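Local structure of ferredoxin--NADP reductase, apicoplast (Plasmodium falciparum, 3JQQ) at residues N25-H37 against G216-E228. The protein transfers electrons between ferredoxin and NADP(H) in the apicoplast, using bound FAD, and may serve the last step of isoprenoid precursor synthesis. The protein carries 1 engineered substitution. Sequence-based numbering, arbitrary orientation.
With A2P (adenosine-2'-5'-diphosphate), chain J.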
ATOM      1  N   ASN B  25       8.106  20.959   3.749  1.00 19.05           N
ATOM      2  CA  ASN B  25       7.048  20.223   4.426  1.00 19.45           C
ATOM      3  C   ASN B  25       5.705  20.612   3.814  1.00 19.67           C
ATOM      4  O   ASN B  25       5.291  21.768   3.898  1.00 19.56           O
ATOM      5  CB  ASN B  25       7.076  20.516   5.927  1.00 19.36           C
ATOM      6  CG  ASN B  25       6.130  19.632   6.717  1.00 19.73           C
ATOM      7  OD1 ASN B  25       5.426  18.789   6.157  1.00 19.98           O
ATOM      8  ND2 ASN B  25       6.110  19.823   8.031  1.00 19.51           N
ATOM      9  N   LEU B  26       5.041  19.641   3.189  1.00 20.11           N
ATOM     10  CA  LEU B  26       3.813  19.888   2.425  1.00 20.41           C
ATOM     11  C   LEU B  26       2.540  19.896   3.261  1.00 20.60           C
ATOM     12  O   LEU B  26       1.512  20.420   2.826  1.00 20.58           O
ATOM     13  CB  LEU B  26       3.660  18.859   1.302  1.00 20.38           C
ATOM     14  CG  LEU B  26       4.124  19.262  -0.096  1.00 20.96           C
ATOM     15  CD1 LEU B  26       3.798  18.163  -1.099  1.00 20.81           C
ATOM     16  CD2 LEU B  26       3.478  20.580  -0.511  1.00 21.49           C
ATOM     17  N   VAL B  27       2.596  19.300   4.444  1.00 20.92           N
ATOM     18  CA  VAL B  27       1.431  19.268   5.315  1.00 21.37           C
ATOM     19  C   VAL B  27       1.538  20.292   6.437  1.00 21.81           C
ATOM     20  O   VAL B  27       2.592  20.889   6.659  1.00 21.90           O
ATOM     21  CB  VAL B  27       1.194  17.870   5.921  1.00 21.28           C
ATOM     22  CG1 VAL B  27       0.785  16.881   4.837  1.00 21.21           C
ATOM     23  CG2 VAL B  27       2.434  17.392   6.660  1.00 20.89           C
ATOM     24  N   ARG B  28       0.431  20.481   7.142  1.00 22.41           N
ATOM     25  CA  ARG B  28       0.370  21.435   8.232  1.00 22.97           C
ATOM     26  C   ARG B  28       0.195  20.684   9.554  1.00 23.55           C
ATOM     27  O   ARG B  28      -0.180  19.513   9.555  1.00 23.52           O
ATOM     28  CB  ARG B  28      -0.735  22.459   7.956  1.00 22.90           C
ATOM     29  CG  ARG B  28      -0.408  23.317   6.728  1.00 22.44           C
ATOM     30  CD  ARG B  28      -1.629  23.920   6.051  1.00 21.81           C
ATOM     31  NE  ARG B  28      -2.508  22.909   5.469  1.00 20.98           N
ATOM     32  CZ  ARG B  28      -2.217  22.181   4.394  1.00 20.55           C
ATOM     33  NH1 ARG B  28      -1.054  22.337   3.772  1.00 20.29           N
ATOM     34  NH2 ARG B  28      -3.088  21.289   3.946  1.00 19.98           N
ATOM     35  N   PRO B  29       0.492  21.353  10.679  1.00 24.12           N
ATOM     36  CA  PRO B  29       0.686  20.725  11.993  1.00 24.49           C
ATOM     37  C   PRO B  29      -0.333  19.661  12.413  1.00 24.79           C
ATOM     38  O   PRO B  29       0.052  18.662  13.022  1.00 24.98           O
ATOM     39  CB  PRO B  29       0.642  21.916  12.953  1.00 24.50           C
ATOM     40  CG  PRO B  29       1.177  23.045  12.146  1.00 24.39           C
ATOM     41  CD  PRO B  29       0.673  22.815  10.742  1.00 24.26           C
ATOM     42  N   ASN B  30      -1.611  19.867  12.113  1.00 24.96           N
ATOM     43  CA  ASN B  30      -2.635  18.908  12.526  1.00 25.13           C
ATOM     44  C   ASN B  30      -2.621  17.605  11.721  1.00 24.81           C
ATOM     45  O   ASN B  30      -3.427  16.709  11.970  1.00 24.88           O
ATOM     46  CB  ASN B  30      -4.029  19.543  12.498  1.00 25.43           C
ATOM     47  CG  ASN B  30      -4.241  20.538  13.628  1.00 26.23           C
ATOM     48  OD1 ASN B  30      -5.009  21.493  13.492  1.00 27.81           O
ATOM     49  ND2 ASN B  30      -3.558  20.321  14.747  1.00 26.53           N
ATOM     50  N   SER B  31      -1.707  17.502  10.761  1.00 24.38           N
ATOM     51  CA  SER B  31      -1.574  16.285   9.963  1.00 24.00           C
ATOM     52  C   SER B  31      -0.743  15.243  10.707  1.00 23.76           C
ATOM     53  O   SER B  31       0.247  15.584  11.350  1.00 23.69           O
ATOM     54  CB  SER B  31      -0.935  16.593   8.607  1.00 23.93           C
ATOM     55  OG  SER B  31      -0.875  15.433   7.791  1.00 23.66           O
ATOM     56  N   PRO B  32      -1.155  13.968  10.631  1.00 23.55           N
ATOM     57  CA  PRO B  32      -0.381  12.872  11.209  1.00 23.41           C
ATOM     58  C   PRO B  32       0.689  12.392  10.240  1.00 23.26           C
ATOM     59  O   PRO B  32       1.498  11.526  10.577  1.00 23.23           O
ATOM     60  CB  PRO B  32      -1.430  11.779  11.414  1.00 23.42           C
ATOM     61  CG  PRO B  32      -2.429  12.026  10.337  1.00 23.43           C
ATOM     62  CD  PRO B  32      -2.466  13.519  10.130  1.00 23.54           C
ATOM     63  N   ASN B  33       0.688  12.967   9.043  1.00 23.02           N
ATOM     64  CA  ASN B  33       1.620  12.573   8.000  1.00 22.83           C
ATOM     65  C   ASN B  33       2.857  13.452   7.920  1.00 22.56           C
ATOM     66  O   ASN B  33       2.859  14.596   8.375  1.00 22.46           O
ATOM     67  CB  ASN B  33       0.917  12.577   6.643  1.00 23.03           C
ATOM     68  CG  ASN B  33      -0.181  11.550   6.562  1.00 23.32           C
ATOM     69  OD1 ASN B  33      -0.055  10.449   7.099  1.00 24.02           O
ATOM     70  ND2 ASN B  33      -1.267  11.896   5.882  1.00 23.10           N
ATOM     71  N   GLU B  34       3.910  12.895   7.336  1.00 22.26           N
ATOM     72  CA  GLU B  34       5.099  13.650   6.997  1.00 21.95           C
ATOM     73  C   GLU B  34       5.307  13.510   5.498  1.00 21.60           C
ATOM     74  O   GLU B  34       5.474  12.402   4.990  1.00 21.53           O
ATOM     75  CB  GLU B  34       6.317  13.113   7.753  1.00 22.12           C
ATOM     76  CG  GLU B  34       7.567  13.969   7.597  1.00 22.63           C
ATOM     77  CD  GLU B  34       8.746  13.441   8.394  1.00 23.44           C
ATOM     78  OE1 GLU B  34       8.622  12.356   9.001  1.00 23.82           O
ATOM     79  OE2 GLU B  34       9.800  14.112   8.408  1.00 24.24           O
ATOM     80  N   VAL B  35       5.270  14.624   4.780  1.00 21.18           N
ATOM     81  CA  VAL B  35       5.518  14.575   3.345  1.00 20.84           C
ATOM     82  C   VAL B  35       6.285  15.793   2.836  1.00 20.58           C
ATOM     83  O   VAL B  35       5.965  16.939   3.161  1.00 20.61           O
ATOM     84  CB  VAL B  35       4.223  14.282   2.526  1.00 20.98           C
ATOM     85  CG1 VAL B  35       2.967  14.564   3.352  1.00 21.08           C
ATOM     86  CG2 VAL B  35       4.222  15.044   1.216  1.00 20.83           C
ATOM     87  N   TYR B  36       7.324  15.520   2.055  1.00 20.18           N
ATOM     88  CA  TYR B  36       8.220  16.562   1.588  1.00 19.75           C
ATOM     89  C   TYR B  36       8.065  16.819   0.096  1.00 19.75           C
ATOM     90  O   TYR B  36       8.014  15.890  -0.713  1.00 19.88           O
ATOM     91  CB  TYR B  36       9.676  16.228   1.949  1.00 19.63           C
ATOM     92  CG  TYR B  36       9.934  16.307   3.437  1.00 19.09           C
ATOM     93  CD1 TYR B  36       9.922  15.164   4.228  1.00 19.16           C
ATOM     94  CD2 TYR B  36      10.154  17.530   4.059  1.00 19.08           C
ATOM     95  CE1 TYR B  36      10.138  15.237   5.597  1.00 18.59           C
ATOM     96  CE2 TYR B  36      10.370  17.614   5.426  1.00 18.81           C
ATOM     97  CZ  TYR B  36      10.358  16.461   6.188  1.00 18.79           C
ATOM     98  OH  TYR B  36      10.572  16.532   7.544  1.00 18.99           O
ATOM     99  N   HIS B  37       7.958  18.096  -0.247  1.00 19.60           N
ATOM    100  CA  HIS B  37       7.966  18.547  -1.628  1.00 19.42           C
ATOM    101  C   HIS B  37       9.407  18.847  -2.015  1.00 19.44           C
ATOM    102  O   HIS B  37      10.050  19.706  -1.411  1.00 19.16           O
ATOM    103  CB  HIS B  37       7.104  19.805  -1.760  1.00 19.36           C
ATOM    104  CG  HIS B  37       7.338  20.583  -3.018  1.00 19.51           C
ATOM    105  ND1 HIS B  37       6.728  20.269  -4.213  1.00 19.81           N
ATOM    106  CD2 HIS B  37       8.093  21.682  -3.260  1.00 19.64           C
ATOM    107  CE1 HIS B  37       7.102  21.135  -5.139  1.00 19.95           C
ATOM    108  NE2 HIS B  37       7.931  22.002  -4.586  1.00 20.07           N
ATOM    109  N   GLY B 216      -9.392  12.672  -1.469  1.00 22.11           N
ATOM    110  CA  GLY B 216      -9.490  12.080  -0.143  1.00 21.66           C
ATOM    111  C   GLY B 216      -8.188  12.176   0.623  1.00 21.40           C
ATOM    112  O   GLY B 216      -7.142  11.720   0.158  1.00 21.14           O
ATOM    113  N   VAL B 217      -8.257  12.790   1.799  1.00 21.24           N
ATOM    114  CA  VAL B 217      -7.114  12.903   2.691  1.00 21.14           C
ATOM    115  C   VAL B 217      -7.618  12.764   4.123  1.00 21.06           C
ATOM    116  O   VAL B 217      -8.825  12.707   4.354  1.00 21.00           O
ATOM    117  CB  VAL B 217      -6.377  14.246   2.510  1.00 21.17           C
ATOM    118  CG1 VAL B 217      -5.663  14.285   1.168  1.00 21.04           C
ATOM    119  CG2 VAL B 217      -7.346  15.413   2.642  1.00 21.12           C
ATOM    120  N   TYR B 218      -6.700  12.705   5.082  1.00 20.97           N
ATOM    121  CA  TYR B 218      -7.079  12.511   6.484  1.00 21.08           C
ATOM    122  C   TYR B 218      -7.862  13.695   7.062  1.00 21.01           C
ATOM    123  O   TYR B 218      -8.942  13.517   7.628  1.00 21.03           O
ATOM    124  CB  TYR B 218      -5.851  12.217   7.348  1.00 21.02           C
ATOM    125  CG  TYR B 218      -6.181  12.013   8.810  1.00 21.71           C
ATOM    126  CD1 TYR B 218      -6.796  10.846   9.246  1.00 22.16           C
ATOM    127  CD2 TYR B 218      -5.891  12.986   9.748  1.00 21.99           C
ATOM    128  CE1 TYR B 218      -7.108  10.654  10.580  1.00 22.24           C
ATOM    129  CE2 TYR B 218      -6.199  12.805  11.087  1.00 22.40           C
ATOM    130  CZ  TYR B 218      -6.805  11.639  11.499  1.00 22.79           C
ATOM    131  OH  TYR B 218      -7.115  11.447  12.824  1.00 22.69           O
ATOM    132  N   ASN B 219      -7.303  14.895   6.926  1.00 20.99           N
ATOM    133  CA  ASN B 219      -7.955  16.121   7.375  1.00 20.95           C
ATOM    134  C   ASN B 219      -7.483  17.313   6.543  1.00 21.06           C
ATOM    135  O   ASN B 219      -6.714  17.146   5.596  1.00 21.17           O
ATOM    136  CB  ASN B 219      -7.698  16.358   8.867  1.00 20.76           C
ATOM    137  CG  ASN B 219      -6.222  16.492   9.192  1.00 20.43           C
ATOM    138  OD1 ASN B 219      -5.393  16.642   8.298  1.00 20.62           O
ATOM    139  ND2 ASN B 219      -5.887  16.438  10.475  1.00 19.88           N
ATOM    140  N   GLU B 220      -7.943  18.513   6.890  1.00 21.18           N
ATOM    141  CA  GLU B 220      -7.578  19.723   6.149  1.00 21.24           C
ATOM    142  C   GLU B 220      -6.065  19.943   6.065  1.00 20.76           C
ATOM    143  O   GLU B 220      -5.548  20.376   5.034  1.00 20.55           O
ATOM    144  CB  GLU B 220      -8.240  20.960   6.767  1.00 21.62           C
ATOM    145  CG  GLU B 220      -9.765  20.945   6.764  1.00 23.30           C
ATOM    146  CD  GLU B 220     -10.355  20.239   7.975  1.00 25.94           C
ATOM    147  OE1 GLU B 220      -9.632  19.443   8.617  1.00 26.20           O
ATOM    148  OE2 GLU B 220     -11.544  20.482   8.282  1.00 27.11           O
ATOM    149  N   ASP B 221      -5.360  19.659   7.156  1.00 20.29           N
ATOM    150  CA  ASP B 221      -3.919  19.879   7.204  1.00 19.89           C
ATOM    151  C   ASP B 221      -3.149  18.840   6.394  1.00 19.42           C
ATOM    152  O   ASP B 221      -1.931  18.936   6.249  1.00 19.31           O
ATOM    153  CB  ASP B 221      -3.419  19.897   8.651  1.00 20.11           C
ATOM    154  CG  ASP B 221      -3.699  21.217   9.352  1.00 20.70           C
ATOM    155  OD1 ASP B 221      -4.551  21.993   8.863  1.00 21.44           O
ATOM    156  OD2 ASP B 221      -3.067  21.475  10.399  1.00 21.46           O
ATOM    157  N   SER B 222      -3.865  17.852   5.865  1.00 18.84           N
ATOM    158  CA  SER B 222      -3.237  16.784   5.096  1.00 18.29           C
ATOM    159  C   SER B 222      -3.384  16.982   3.589  1.00 17.97           C
ATOM    160  O   SER B 222      -2.850  16.204   2.806  1.00 17.81           O
ATOM    161  CB  SER B 222      -3.792  15.419   5.511  1.00 18.33           C
ATOM    162  OG  SER B 222      -3.505  15.146   6.874  1.00 18.07           O
ATOM    163  N   ILE B 223      -4.105  18.027   3.190  1.00 17.56           N
ATOM    164  CA  ILE B 223      -4.238  18.349   1.775  1.00 17.27           C
ATOM    165  C   ILE B 223      -2.882  18.738   1.201  1.00 17.18           C
ATOM    166  O   ILE B 223      -2.263  19.710   1.639  1.00 17.01           O
ATOM    167  CB  ILE B 223      -5.232  19.500   1.534  1.00 17.34           C
ATOM    168  CG1 ILE B 223      -6.605  19.152   2.108  1.00 17.05           C
ATOM    169  CG2 ILE B 223      -5.336  19.813   0.048  1.00 17.39           C
ATOM    170  CD1 ILE B 223      -7.558  20.320   2.136  1.00 17.74           C
ATOM    171  N   LEU B 224      -2.415  17.971   0.235  1.00 17.07           N
ATOM    172  CA  LEU B 224      -1.158  18.266  -0.424  1.00 17.35           C
ATOM    173  C   LEU B 224      -1.380  19.318  -1.507  1.00 17.65           C
ATOM    174  O   LEU B 224      -2.362  19.258  -2.246  1.00 17.48           O
ATOM    175  CB  LEU B 224      -0.559  16.986  -1.008  1.00 17.04           C
ATOM    176  CG  LEU B 224      -0.411  15.879   0.043  1.00 16.92           C
ATOM    177  CD1 LEU B 224       0.153  14.603  -0.563  1.00 15.67           C
ATOM    178  CD2 LEU B 224       0.452  16.356   1.203  1.00 16.34           C
ATOM    179  N   TYR B 225      -0.476  20.284  -1.586  1.00 18.27           N
ATOM    180  CA  TYR B 225      -0.565  21.360  -2.576  1.00 18.91           C
ATOM    181  C   TYR B 225      -1.833  22.205  -2.403  1.00 19.28           C
ATOM    182  O   TYR B 225      -2.464  22.616  -3.376  1.00 19.31           O
ATOM    183  CB  TYR B 225      -0.441  20.807  -3.995  1.00 18.93           C
ATOM    184  CG  TYR B 225       0.911  20.177  -4.273  1.00 19.52           C
ATOM    185  CD1 TYR B 225       2.053  20.955  -4.375  1.00 19.99           C
ATOM    186  CD2 TYR B 225       1.044  18.802  -4.431  1.00 19.57           C
ATOM    187  CE1 TYR B 225       3.291  20.387  -4.621  1.00 20.54           C
ATOM    188  CE2 TYR B 225       2.279  18.226  -4.678  1.00 19.84           C
ATOM    189  CZ  TYR B 225       3.399  19.026  -4.770  1.00 20.12           C
ATOM    190  OH  TYR B 225       4.630  18.464  -5.011  1.00 20.22           O
ATOM    191  N   LEU B 226      -2.177  22.466  -1.146  1.00 19.94           N
ATOM    192  CA  LEU B 226      -3.325  23.292  -0.776  1.00 20.61           C
ATOM    193  C   LEU B 226      -3.195  24.723  -1.300  1.00 21.01           C
ATOM    194  O   LEU B 226      -4.193  25.354  -1.657  1.00 21.06           O
ATOM    195  CB  LEU B 226      -3.476  23.296   0.750  1.00 20.57           C
ATOM    196  CG  LEU B 226      -4.836  23.581   1.402  1.00 20.93           C
ATOM    197  CD1 LEU B 226      -4.893  24.974   2.011  1.00 21.15           C
ATOM    198  CD2 LEU B 226      -5.998  23.345   0.431  1.00 20.63           C
ATOM    199  N   ASN B 227      -1.966  25.233  -1.342  1.00 21.49           N
ATOM    200  CA  ASN B 227      -1.702  26.573  -1.868  1.00 21.93           C
ATOM    201  C   ASN B 227      -2.170  26.705  -3.308  1.00 22.58           C
ATOM    202  O   ASN B 227      -2.955  27.592  -3.647  1.00 22.57           O
ATOM    203  CB  ASN B 227      -0.207  26.898  -1.808  1.00 21.68           C
ATOM    204  CG  ASN B 227       0.285  27.137  -0.399  1.00 20.75           C
ATOM    205  OD1 ASN B 227      -0.503  27.266   0.535  1.00 20.17           O
ATOM    206  ND2 ASN B 227       1.600  27.204  -0.239  1.00 19.51           N
ATOM    207  N   GLU B 228      -1.656  25.818  -4.155  1.00 23.33           N
ATOM    208  CA  GLU B 228      -2.016  25.793  -5.564  1.00 24.04           C
ATOM    209  C   GLU B 228      -3.509  25.535  -5.744  1.00 24.47           C
ATOM    210  O   GLU B 228      -4.183  26.246  -6.489  1.00 24.47           O
ATOM    211  CB  GLU B 228      -1.212  24.720  -6.301  1.00 24.08           C
ATOM    212  CG  GLU B 228       0.276  25.016  -6.415  1.00 24.62           C
ATOM    213  CD  GLU B 228       1.040  24.712  -5.141  1.00 25.47           C
ATOM    214  OE1 GLU B 228       2.272  24.921  -5.129  1.00 25.91           O
ATOM    215  OE2 GLU B 228       0.413  24.264  -4.155  1.00 25.59           O
TER
HETATM  216  P1  A2P J 416      -7.366   6.524   6.401  1.00 20.52           P
HETATM  217  O1P A2P J 416      -8.536   5.647   6.774  1.00 20.75           O
HETATM  218  O2P A2P J 416      -6.111   5.758   6.058  1.00 20.83           O
HETATM  219  O3P A2P J 416      -7.154   7.697   7.328  1.00 20.93           O
HETATM  220  P2  A2P J 416      -2.505   7.742   2.628  1.00 24.29           P
HETATM  221  O4P A2P J 416      -2.090   8.135   1.230  1.00 24.71           O
HETATM  222  O5P A2P J 416      -2.233   6.297   2.981  1.00 24.42           O
HETATM  223  O6P A2P J 416      -2.107   8.739   3.690  1.00 24.38           O
HETATM  224  O5' A2P J 416      -4.112   7.833   2.593  1.00 23.46           O
HETATM  225  C5' A2P J 416      -4.753   8.882   1.870  1.00 21.96           C
HETATM  226  C4' A2P J 416      -6.238   8.891   2.207  1.00 21.13           C
HETATM  227  O4' A2P J 416      -6.881   7.764   1.601  1.00 20.79           O
HETATM  228  C3' A2P J 416      -6.471   8.775   3.706  1.00 20.57           C
HETATM  229  O3' A2P J 416      -7.528   9.670   4.070  1.00 20.74           O
HETATM  230  C2' A2P J 416      -6.934   7.349   3.913  1.00 20.30           C
HETATM  231  O2' A2P J 416      -7.821   7.216   5.020  1.00 20.19           O
HETATM  232  C1' A2P J 416      -7.681   7.138   2.607  1.00 20.25           C
HETATM  233  N9  A2P J 416      -8.001   5.708   2.367  1.00 19.64           N
HETATM  234  C8  A2P J 416      -7.585   4.657   3.101  1.00 19.42           C
HETATM  235  N7  A2P J 416      -8.088   3.494   2.613  1.00 18.87           N
HETATM  236  C5  A2P J 416      -8.854   3.803   1.547  1.00 19.12           C
HETATM  237  C6  A2P J 416      -9.681   3.060   0.566  1.00 19.09           C
HETATM  238  N6  A2P J 416      -9.794   1.713   0.624  1.00 18.95           N
HETATM  239  N1  A2P J 416     -10.318   3.769  -0.393  1.00 19.26           N
HETATM  240  C2  A2P J 416     -10.216   5.108  -0.470  1.00 18.98           C
HETATM  241  N3  A2P J 416      -9.486   5.844   0.385  1.00 19.43           N
HETATM  242  C4  A2P J 416      -8.797   5.262   1.395  1.00 19.21           C
HETATM  243  O   HOH W   1       0.508  21.530   0.704  1.00 21.89           O
HETATM  244  O   HOH W   2      -4.671  23.368   6.640  1.00 25.93           O
HETATM  245  O   HOH W   3      -3.170  23.409  12.315  1.00 33.50           O
HETATM  246  O   HOH W   4      -1.599  13.824   3.431  1.00 16.72           O
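Arg-28 grips the backbone of residues 220-223. Its NH2 gives two hydrogen bonds, to Glu-220 O at 2.8 Å and to Ile-223 O at 2.9 Å. Both acceptors lie in the guanidinium plane and use a lone pair, which fixes the rotation of the group. The chain bends at chi3 (-65°) to bring it there. Asp-221 O lies over one guanidinium face and accepts a nearly straight bond from Arg-28 N. Leu-226 CB covers the opposite face.

The tightly packed part is made by Leu-26, Val-27, Val-35 and His-37 against Leu-224 and Tyr-225. Leu-224 CD2 touches both Val-27 CG1, at 3.7 Å, and Val-35 CG1. Leu-26 CD1 rests over the Tyr-225 ring face in a CH-pi contact, 4.1 Å from the centroid. Tyr-225 OH meets His-37 ND1 at 2.9 Å, at the edge of the imidazole, and also bonds Ser-106.

The solvent side holds Asn-30, Asp-221 and their waters. Asp-221 OD2 takes the N-H of Asn-30 through its anti lone pair. Its OD1 stays 4.1 Å from Arg-28 NE, too far for a salt bridge, and a water joins the two.

The buried polar groups of Asn-219 and Ser-222 find partners within the contact. Asn-219 ND2 donates to Asn-30 O from above the carbonyl plane. Ser-31 OG donates to Ser-222 OG, which passes a bond on to Asn-219 OD1.

Pro-32 CG makes a CH-pi contact over the Tyr-218 ring, and Tyr-291 of the second subunit packs on Pro-32.

The contact joins the FAD-binding and NADP-binding domains. Tyr-218 belongs to the adenosine-2'-5'-diphosphate pocket. Asn-33 bonds Lys-119, which binds the same ligand. Directional hydrogen bonds beside a small apolar patch join this part of the interface, which probably helps to set the domains against each other beside the nucleotide site.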